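Local coordinates for protein serpin-12 (Manduca sexta, PDB 6CJ7) that probably inhibits serine proteases as a serpin and controls the prophenoloxidase activation system in larval hemolymph, at residues A[37-43]-A[319-323]. Sequence-based numbering, arbitrary orientation.
Sequences AASPFSI and LHSAV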
ATOM      1  N   ALA A  37      -0.279  -1.502   8.095  1.00 20.84           N
ATOM      2  CA  ALA A  37      -0.627  -0.750   6.897  1.00 18.26           C
ATOM      3  C   ALA A  37       0.397  -1.043   5.817  1.00 18.84           C
ATOM      4  O   ALA A  37       1.594  -1.121   6.106  1.00 23.21           O
ATOM      5  CB  ALA A  37      -0.660   0.753   7.178  1.00 27.66           C
ATOM      6  N   ALA A  38      -0.073  -1.203   4.580  1.00 16.79           N
ATOM      7  CA  ALA A  38       0.824  -1.409   3.454  1.00 17.24           C
ATOM      8  C   ALA A  38       0.049  -1.151   2.178  1.00 19.24           C
ATOM      9  O   ALA A  38      -1.186  -1.159   2.166  1.00 20.09           O
ATOM     10  CB  ALA A  38       1.414  -2.822   3.423  1.00 20.64           C
ATOM     11  N   SER A  39       0.786  -0.933   1.098  1.00 15.58           N
ATOM     12  CA  SER A  39       0.156  -0.747  -0.209  1.00 15.60           C
ATOM     13  C   SER A  39       0.339  -1.982  -1.075  1.00 16.66           C
ATOM     14  O   SER A  39       1.464  -2.246  -1.518  1.00 19.17           O
ATOM     15  CB  SER A  39       0.747   0.466  -0.920  1.00 18.35           C
ATOM     16  OG  SER A  39       0.244   0.528  -2.265  1.00 17.16           O
ATOM     17  N   PRO A  40      -0.713  -2.756  -1.371  1.00 20.09           N
ATOM     18  CA  PRO A  40      -0.552  -3.847  -2.348  1.00 19.29           C
ATOM     19  C   PRO A  40      -0.046  -3.356  -3.688  1.00 19.12           C
ATOM     20  O   PRO A  40       0.712  -4.072  -4.362  1.00 20.20           O
ATOM     21  CB  PRO A  40      -1.962  -4.445  -2.453  1.00 21.61           C
ATOM     22  CG  PRO A  40      -2.590  -4.109  -1.109  1.00 21.80           C
ATOM     23  CD  PRO A  40      -2.066  -2.729  -0.788  1.00 24.17           C
ATOM     24  N   PHE A  41      -0.431  -2.139  -4.080  1.00 17.46           N
ATOM     25  CA  PHE A  41       0.067  -1.539  -5.316  1.00 18.68           C
ATOM     26  C   PHE A  41       1.592  -1.389  -5.288  1.00 22.09           C
ATOM     27  O   PHE A  41       2.290  -1.873  -6.195  1.00 18.87           O
ATOM     28  CB  PHE A  41      -0.650  -0.196  -5.530  1.00 21.09           C
ATOM     29  CG  PHE A  41      -0.129   0.611  -6.671  1.00 21.81           C
ATOM     30  CD1 PHE A  41      -0.304   0.180  -7.978  1.00 24.03           C
ATOM     31  CD2 PHE A  41       0.528   1.806  -6.447  1.00 29.51           C
ATOM     32  CE1 PHE A  41       0.179   0.928  -9.043  1.00 25.92           C
ATOM     33  CE2 PHE A  41       1.009   2.562  -7.505  1.00 36.93           C
ATOM     34  CZ  PHE A  41       0.830   2.122  -8.804  1.00 27.99           C
ATOM     35  N   SER A  42       2.132  -0.758  -4.238  1.00 19.54           N
ATOM     36  CA  SER A  42       3.573  -0.527  -4.168  1.00 18.61           C
ATOM     37  C   SER A  42       4.344  -1.835  -4.106  1.00 20.63           C
ATOM     38  O   SER A  42       5.424  -1.953  -4.691  1.00 20.32           O
ATOM     39  CB  SER A  42       3.937   0.308  -2.936  1.00 19.87           C
ATOM     40  OG  SER A  42       3.237   1.523  -2.880  1.00 24.80           O
ATOM     41  N   ILE A  43       3.829  -2.811  -3.363  1.00 17.10           N
ATOM     42  CA  ILE A  43       4.550  -4.075  -3.225  1.00 18.92           C
ATOM     43  C   ILE A  43       4.556  -4.824  -4.552  1.00 21.77           C
ATOM     44  O   ILE A  43       5.563  -5.434  -4.930  1.00 20.15           O
ATOM     45  CB  ILE A  43       3.939  -4.914  -2.088  1.00 20.29           C
ATOM     46  CG1 ILE A  43       4.126  -4.198  -0.756  1.00 20.42           C
ATOM     47  CG2 ILE A  43       4.554  -6.310  -2.064  1.00 21.88           C
ATOM     48  CD1 ILE A  43       3.338  -4.806   0.393  1.00 22.31           C
ATOM     49  N   LEU A 319      12.548  -1.893   0.452  1.00 17.70           N
ATOM     50  CA  LEU A 319      11.958  -1.066   1.496  1.00 18.46           C
ATOM     51  C   LEU A 319      10.656  -0.457   1.005  1.00 20.26           C
ATOM     52  O   LEU A 319      10.586   0.056  -0.120  1.00 18.94           O
ATOM     53  CB  LEU A 319      12.930   0.041   1.921  1.00 19.40           C
ATOM     54  CG  LEU A 319      14.310  -0.465   2.346  1.00 26.20           C
ATOM     55  CD1 LEU A 319      15.266   0.689   2.609  1.00 30.70           C
ATOM     56  CD2 LEU A 319      14.160  -1.332   3.578  1.00 28.67           C
ATOM     57  N   HIS A 320       9.637  -0.508   1.858  1.00 18.15           N
ATOM     58  CA  HIS A 320       8.314   0.007   1.540  1.00 16.76           C
ATOM     59  C   HIS A 320       7.821   0.905   2.664  1.00 18.40           C
ATOM     60  O   HIS A 320       7.960   0.575   3.838  1.00 21.57           O
ATOM     61  CB  HIS A 320       7.314  -1.148   1.327  1.00 15.99           C
ATOM     62  CG  HIS A 320       5.886  -0.695   1.173  1.00 19.12           C
ATOM     63  ND1 HIS A 320       5.502   0.294   0.290  1.00 19.61           N
ATOM     64  CD2 HIS A 320       4.754  -1.093   1.806  1.00 22.09           C
ATOM     65  CE1 HIS A 320       4.195   0.487   0.390  1.00 20.83           C
ATOM     66  NE2 HIS A 320       3.715  -0.352   1.287  1.00 18.37           N
ATOM     67  N   SER A 321       7.243   2.044   2.303  1.00 16.66           N
ATOM     68  CA  SER A 321       6.605   2.900   3.291  1.00 17.57           C
ATOM     69  C   SER A 321       5.221   3.283   2.799  1.00 18.86           C
ATOM     70  O   SER A 321       5.019   3.525   1.606  1.00 18.97           O
ATOM     71  CB  SER A 321       7.417   4.163   3.570  1.00 21.37           C
ATOM     72  OG  SER A 321       6.741   4.978   4.530  1.00 29.44           O
ATOM     73  N   ALA A 322       4.276   3.367   3.734  1.00 18.64           N
ATOM     74  CA  ALA A 322       2.889   3.661   3.391  1.00 15.63           C
ATOM     75  C   ALA A 322       2.322   4.583   4.455  1.00 18.78           C
ATOM     76  O   ALA A 322       2.432   4.284   5.647  1.00 19.37           O
ATOM     77  CB  ALA A 322       2.055   2.376   3.311  1.00 18.25           C
ATOM     78  N   VAL A 323       1.732   5.703   4.036  1.00 16.84           N
ATOM     79  CA  VAL A 323       1.120   6.660   4.960  1.00 17.45           C
ATOM     80  C   VAL A 323      -0.290   6.956   4.469  1.00 17.25           C
ATOM     81  O   VAL A 323      -0.475   7.361   3.318  1.00 17.73           O
ATOM     82  CB  VAL A 323       1.921   7.974   5.068  1.00 17.25           C
ATOM     83  CG1 VAL A 323       1.180   8.965   5.972  1.00 20.65           C
ATOM     84  CG2 VAL A 323       3.330   7.729   5.606  1.00 22.36           C
TER
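His320 reaches from strand 317-326 to the backbone of Ser39 in what corresponds to the shutter region of the serpin fold, where the start of helix 40-51 packs against the central sheet, sheet A, that takes in the cleaved reactive loop. The one hydrogen bond across the contact runs from Ser39 N to His320 NE2, 3.0 Å and nearly straight at 166°, with the donor tilted somewhat out of the imidazole plane. ND1, the other ring nitrogen, bonds to the carbonyl O of Asn169 on the neighbouring strand 165-174, so both ring nitrogens are engaged, consistent with a neutral ring carrying its proton on ND1. A leucine in place of His320 would probably leave Ser39 N without its acceptor and the Asn169 carbonyl without its ring partner, loosening the tie between helix and sheet.

Ser39 is also the N-cap: a chi1 of 173°, which sets OG beside the carbonyl carbon, turns that oxygen to accept from Ser42 N at 3.0 Å, and it also hydrogen-bonds to the carbonyl O of Leu372 on strand 370-377.

Van der Waals contacts add to the hold on the ring. Ser42 CB meets His320 CE1 obliquely at a tight 3.3 Å, while Ser39 CB lies 3.7 Å from the same atom. Ala38 CA sits at the edge, in plane. Further along the strand, Ala322 CB meets Ala38 CA at 4.0 Å. Over one face, Ile43 CG1 lies off-centre toward the rim, 4.1 Å from His320 CD2.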